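Local coordinates for fibronectin type III domain-containing protein 5 (Homo sapiens, PDB 4LSD) that is the precursor of the exercise hormone irisin, which probably mediates benefits of muscular exercise and induces browning of white adipose tissue, at residues H13-V25 / A60-V74. Numbering follows the deposited sequence.
Sequences HLKANSAVVSWDV and ALWDLEEDTEYIVHV
V21 sits between L61 and V74, its two methyls serving different partners. With CG1 anti to the backbone N (chi1 180°), CG2 is turned to L61 and meets its CD1 at 3.5 Å. CG1 packs beside CG2 of V74. The other methyl of V74, CG1, lies over one face of the W23 indole, 4.0 Å from the centroid of the six-membered ring, a CH-pi contact. V72 adds a looser touch on V21. Further along, L64 CD1 reaches the methyl of A19, and L64 CD2 covers a face of the Y70 ring toward its rim. With L64 cut back to an alanine, a gap is likely to open between A19 and Y70, and that ring face would probably be less well packed.

These side chains belong to the core of a fibronectin type III beta-sandwich. Strand 19-24 belongs to one sheet, strand 69-74 to the other, and their axes pass 9.2 Å apart at 36°. Residues 60-61 instead extend the sheet of 19-24 as its antiparallel neighbour. A19 and L61 form a hydrogen-bonded pair: L61 N gives to A19 O at 2.7 Å, and A19 N gives to L61 O at 3.0 Å. Past the strand ends, L64 N binds N17 O at 2.7 Å, from well above the carbonyl plane. The hydroxyl of Y70 accepts from E65 N at 2.6 Å, tying the loop to strand 69-74. R47, required for dimerization, packs on L61 and L64, and W62 meets W62 of the second subunit. At the outer turn, E66 CA makes a CA-H...O contact with A16 O at 3.3 Å.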
loop_
_atom_site.group_PDB
_atom_site.type_symbol
_atom_site.label_atom_id
_atom_site.label_comp_id
_atom_site.label_asym_id
_atom_site.label_seq_id
_atom_site.Cartn_x
_atom_site.Cartn_y
_atom_site.Cartn_z
ATOM N N HIS A 13 2.183 13.704 11.521
ATOM C CA HIS A 13 3.536 13.171 11.617
ATOM C C HIS A 13 4.175 13.137 10.230
ATOM O O HIS A 13 4.655 12.106 9.761
ATOM C CB HIS A 13 3.476 11.781 12.254
ATOM C CG HIS A 13 2.831 11.776 13.607
ATOM N ND1 HIS A 13 3.348 12.479 14.676
ATOM C CD2 HIS A 13 1.692 11.193 14.057
ATOM C CE1 HIS A 13 2.558 12.329 15.724
ATOM N NE2 HIS A 13 1.545 11.555 15.377
ATOM N N LEU A 14 4.160 14.296 9.582
ATOM C CA LEU A 14 4.701 14.465 8.243
ATOM C C LEU A 14 6.219 14.638 8.247
ATOM O O LEU A 14 6.737 15.654 8.700
ATOM C CB LEU A 14 4.027 15.670 7.574
ATOM C CG LEU A 14 4.400 16.036 6.132
ATOM C CD1 LEU A 14 4.018 14.897 5.189
ATOM C CD2 LEU A 14 3.676 17.319 5.723
ATOM N N LYS A 15 6.923 13.633 7.734
ATOM C CA LYS A 15 8.380 13.652 7.664
ATOM C C LYS A 15 8.869 13.806 6.233
ATOM O O LYS A 15 8.091 13.764 5.285
ATOM C CB LYS A 15 8.967 12.361 8.242
ATOM C CG LYS A 15 9.320 12.404 9.730
ATOM C CD LYS A 15 8.096 12.450 10.638
ATOM C CE LYS A 15 7.403 11.087 10.767
ATOM N NZ LYS A 15 7.633 10.411 12.086
ATOM N N ALA A 16 10.175 13.965 6.086
ATOM C CA ALA A 16 10.790 14.129 4.776
ATOM C C ALA A 16 10.493 12.998 3.793
ATOM O O ALA A 16 10.400 13.226 2.589
ATOM C CB ALA A 16 12.299 14.278 4.938
ATOM N N ASN A 17 10.347 11.783 4.306
ATOM C CA ASN A 17 10.111 10.625 3.451
ATOM C C ASN A 17 8.895 9.800 3.831
ATOM O O ASN A 17 8.712 8.694 3.318
ATOM C CB ASN A 17 11.340 9.715 3.476
ATOM C CG ASN A 17 12.610 10.419 2.988
ATOM O OD1 ASN A 17 12.721 10.794 1.817
ATOM N ND2 ASN A 17 13.576 10.594 3.889
ATOM N N SER A 18 8.068 10.319 4.731
ATOM C CA SER A 18 6.892 9.578 5.158
ATOM C C SER A 18 5.844 10.486 5.767
ATOM O O SER A 18 6.119 11.639 6.101
ATOM C CB SER A 18 7.283 8.533 6.193
ATOM O OG SER A 18 7.693 9.159 7.393
ATOM N N ALA A 19 4.636 9.953 5.907
ATOM C CA ALA A 19 3.525 10.685 6.504
ATOM C C ALA A 19 2.462 9.676 6.888
ATOM O O ALA A 19 2.501 8.530 6.441
ATOM C CB ALA A 19 2.948 11.703 5.519
ATOM N N VAL A 20 1.527 10.106 7.727
ATOM C CA VAL A 20 0.424 9.267 8.172
ATOM C C VAL A 20 -0.861 10.009 7.817
ATOM O O VAL A 20 -0.956 11.216 8.025
ATOM C CB VAL A 20 0.456 9.028 9.699
ATOM C CG1 VAL A 20 -0.777 8.226 10.115
ATOM C CG2 VAL A 20 1.729 8.278 10.095
ATOM N N VAL A 21 -1.837 9.286 7.277
ATOM C CA VAL A 21 -3.116 9.861 6.869
ATOM C C VAL A 21 -4.205 9.342 7.784
ATOM O O VAL A 21 -4.241 8.153 8.074
ATOM C CB VAL A 21 -3.470 9.444 5.422
ATOM C CG1 VAL A 21 -4.808 10.045 4.998
ATOM C CG2 VAL A 21 -2.367 9.874 4.479
ATOM N N SER A 22 -5.095 10.223 8.233
ATOM C CA SER A 22 -6.189 9.818 9.120
ATOM C C SER A 22 -7.502 10.328 8.568
ATOM O O SER A 22 -7.527 11.270 7.777
ATOM C CB SER A 22 -6.013 10.399 10.526
ATOM O OG SER A 22 -4.697 10.209 11.000
ATOM N N TRP A 23 -8.595 9.723 9.008
ATOM C CA TRP A 23 -9.903 10.136 8.547
ATOM C C TRP A 23 -10.958 9.611 9.479
ATOM O O TRP A 23 -10.662 8.887 10.430
ATOM C CB TRP A 23 -10.174 9.594 7.147
ATOM C CG TRP A 23 -10.188 8.085 7.086
ATOM C CD1 TRP A 23 -11.256 7.250 7.289
ATOM C CD2 TRP A 23 -9.067 7.243 6.833
ATOM N NE1 TRP A 23 -10.858 5.936 7.183
ATOM C CE2 TRP A 23 -9.513 5.905 6.909
ATOM C CE3 TRP A 23 -7.714 7.488 6.562
ATOM C CZ2 TRP A 23 -8.658 4.816 6.710
ATOM C CZ3 TRP A 23 -6.862 6.409 6.365
ATOM C CH2 TRP A 23 -7.338 5.089 6.447
ATOM N N ASP A 24 -12.196 9.990 9.194
ATOM C CA ASP A 24 -13.338 9.539 9.964
ATOM C C ASP A 24 -14.361 9.153 8.937
ATOM O O ASP A 24 -14.275 9.558 7.774
ATOM C CB ASP A 24 -13.952 10.646 10.819
ATOM C CG ASP A 24 -12.987 11.229 11.791
ATOM O OD1 ASP A 24 -12.392 10.455 12.570
ATOM O OD2 ASP A 24 -12.840 12.471 11.774
ATOM N N VAL A 25 -15.326 8.362 9.372
ATOM C CA VAL A 25 -16.399 7.944 8.500
ATOM C C VAL A 25 -17.658 8.281 9.270
ATOM O O VAL A 25 -17.604 8.507 10.477
ATOM C CB VAL A 25 -16.341 6.432 8.208
ATOM C CG1 VAL A 25 -15.071 6.104 7.458
ATOM C CG2 VAL A 25 -16.420 5.648 9.499
ATOM N N ALA A 60 -0.206 4.699 6.964
ATOM C CA ALA A 60 1.109 5.308 6.783
ATOM C C ALA A 60 1.553 5.265 5.324
ATOM O O ALA A 60 1.252 4.316 4.610
ATOM C CB ALA A 60 2.125 4.593 7.632
ATOM N N LEU A 61 2.265 6.299 4.888
ATOM C CA LEU A 61 2.781 6.368 3.529
ATOM C C LEU A 61 4.285 6.461 3.701
ATOM O O LEU A 61 4.792 7.382 4.342
ATOM C CB LEU A 61 2.263 7.614 2.807
ATOM C CG LEU A 61 0.746 7.792 2.836
ATOM C CD1 LEU A 61 0.413 9.225 2.449
ATOM C CD2 LEU A 61 0.072 6.798 1.900
ATOM N N TRP A 62 4.997 5.510 3.118
ATOM C CA TRP A 62 6.439 5.459 3.242
ATOM C C TRP A 62 7.161 5.755 1.935
ATOM O O TRP A 62 6.550 5.823 0.873
ATOM C CB TRP A 62 6.829 4.068 3.703
ATOM C CG TRP A 62 6.504 3.022 2.661
ATOM C CD1 TRP A 62 7.382 2.427 1.798
ATOM C CD2 TRP A 62 5.201 2.501 2.327
ATOM N NE1 TRP A 62 6.712 1.570 0.947
ATOM C CE2 TRP A 62 5.379 1.596 1.249
ATOM C CE3 TRP A 62 3.908 2.711 2.832
ATOM C CZ2 TRP A 62 4.306 0.907 0.666
ATOM C CZ3 TRP A 62 2.845 2.025 2.251
ATOM C CH2 TRP A 62 3.053 1.132 1.180
ATOM N N ASP A 63 8.475 5.921 2.032
ATOM C CA ASP A 63 9.310 6.161 0.872
ATOM C C ASP A 63 8.821 7.319 0.013
ATOM O O ASP A 63 8.820 7.232 -1.217
ATOM C CB ASP A 63 9.370 4.875 0.053
ATOM C CG ASP A 63 10.558 4.827 -0.893
ATOM O OD1 ASP A 63 11.653 5.305 -0.515
ATOM O OD2 ASP A 63 10.399 4.284 -2.015
ATOM N N LEU A 64 8.408 8.401 0.660
ATOM C CA LEU A 64 7.948 9.566 -0.071
ATOM C C LEU A 64 9.163 10.372 -0.470
ATOM O O LEU A 64 10.242 10.219 0.107
ATOM C CB LEU A 64 7.031 10.426 0.793
ATOM C CG LEU A 64 5.687 9.810 1.170
ATOM C CD1 LEU A 64 4.837 10.868 1.855
ATOM C CD2 LEU A 64 4.981 9.294 -0.088
ATOM N N GLU A 65 8.973 11.233 -1.459
ATOM C CA GLU A 65 10.027 12.103 -1.965
ATOM C C GLU A 65 10.162 13.312 -1.056
ATOM O O GLU A 65 9.159 13.844 -0.587
ATOM C CB GLU A 65 9.657 12.582 -3.361
ATOM C CG GLU A 65 10.277 11.805 -4.476
ATOM C CD GLU A 65 11.595 12.397 -4.882
ATOM O OE1 GLU A 65 12.239 11.838 -5.796
ATOM O OE2 GLU A 65 11.982 13.428 -4.286
ATOM N N GLU A 66 11.393 13.755 -0.817
ATOM C CA GLU A 66 11.624 14.922 0.032
ATOM C C GLU A 66 11.221 16.193 -0.714
ATOM O O GLU A 66 11.229 16.222 -1.947
ATOM C CB GLU A 66 13.103 15.029 0.391
ATOM C CG GLU A 66 13.989 15.178 -0.841
ATOM C CD GLU A 66 15.137 16.147 -0.635
ATOM O OE1 GLU A 66 15.994 15.892 0.235
ATOM O OE2 GLU A 66 15.184 17.169 -1.349
ATOM N N ASP A 67 10.880 17.239 0.039
ATOM C CA ASP A 67 10.517 18.530 -0.541
ATOM C C ASP A 67 9.628 18.359 -1.764
ATOM O O ASP A 67 9.866 18.963 -2.813
ATOM C CB ASP A 67 11.799 19.263 -0.923
ATOM C CG ASP A 67 11.546 20.656 -1.445
ATOM O OD1 ASP A 67 10.820 21.412 -0.767
ATOM O OD2 ASP A 67 12.094 21.001 -2.520
ATOM N N THR A 68 8.593 17.542 -1.604
ATOM C CA THR A 68 7.675 17.228 -2.687
ATOM C C THR A 68 6.207 17.281 -2.267
ATOM O O THR A 68 5.861 16.903 -1.147
ATOM C CB THR A 68 7.987 15.823 -3.209
ATOM O OG1 THR A 68 9.359 15.776 -3.616
ATOM C CG2 THR A 68 7.083 15.450 -4.365
ATOM N N GLU A 69 5.355 17.724 -3.190
ATOM C CA GLU A 69 3.915 17.830 -2.966
ATOM C C GLU A 69 3.152 16.583 -3.420
ATOM O O GLU A 69 3.392 16.052 -4.504
ATOM C CB GLU A 69 3.375 19.055 -3.696
ATOM C CG GLU A 69 3.903 20.371 -3.154
ATOM C CD GLU A 69 3.385 21.570 -3.927
ATOM O OE1 GLU A 69 3.791 21.757 -5.099
ATOM O OE2 GLU A 69 2.563 22.324 -3.362
ATOM N N TYR A 70 2.220 16.133 -2.588
ATOM C CA TYR A 70 1.429 14.944 -2.878
ATOM C C TYR A 70 -0.061 15.188 -2.789
ATOM O O TYR A 70 -0.517 16.138 -2.161
ATOM C CB TYR A 70 1.784 13.833 -1.898
ATOM C CG TYR A 70 3.121 13.185 -2.147
ATOM C CD1 TYR A 70 3.226 12.061 -2.965
ATOM C CD2 TYR A 70 4.282 13.688 -1.566
ATOM C CE1 TYR A 70 4.450 11.451 -3.195
ATOM C CE2 TYR A 70 5.514 13.088 -1.792
ATOM C CZ TYR A 70 5.587 11.971 -2.605
ATOM O OH TYR A 70 6.800 11.371 -2.819
ATOM N N ILE A 71 -0.819 14.309 -3.424
ATOM C CA ILE A 71 -2.260 14.389 -3.399
ATOM C C ILE A 71 -2.734 12.987 -3.079
ATOM O O ILE A 71 -2.414 12.030 -3.779
ATOM C CB ILE A 71 -2.833 14.830 -4.738
ATOM C CG1 ILE A 71 -2.191 16.150 -5.158
ATOM C CG2 ILE A 71 -4.343 15.003 -4.615
ATOM C CD1 ILE A 71 -2.696 16.667 -6.475
ATOM N N VAL A 72 -3.492 12.886 -1.998
ATOM C CA VAL A 72 -4.002 11.620 -1.512
ATOM C C VAL A 72 -5.513 11.661 -1.450
ATOM O O VAL A 72 -6.086 12.666 -1.044
ATOM C CB VAL A 72 -3.451 11.352 -0.090
ATOM C CG1 VAL A 72 -4.374 10.419 0.688
ATOM C CG2 VAL A 72 -2.052 10.774 -0.180
ATOM N N HIS A 73 -6.162 10.575 -1.851
ATOM C CA HIS A 73 -7.619 10.495 -1.772
ATOM C C HIS A 73 -7.937 9.240 -0.988
ATOM O O HIS A 73 -7.302 8.206 -1.177
ATOM C CB HIS A 73 -8.277 10.376 -3.150
ATOM C CG HIS A 73 -8.195 11.622 -3.974
ATOM N ND1 HIS A 73 -9.234 12.514 -4.090
ATOM C CD2 HIS A 73 -7.175 12.123 -4.710
ATOM C CE1 HIS A 73 -8.858 13.522 -4.864
ATOM N NE2 HIS A 73 -7.617 13.306 -5.249
ATOM N N VAL A 74 -8.921 9.327 -0.106
ATOM C CA VAL A 74 -9.308 8.175 0.683
ATOM C C VAL A 74 -10.708 7.763 0.273
ATOM O O VAL A 74 -11.508 8.592 -0.144
ATOM C CB VAL A 74 -9.301 8.498 2.190
ATOM C CG1 VAL A 74 -9.557 7.229 2.995
ATOM C CG2 VAL A 74 -7.983 9.117 2.581
#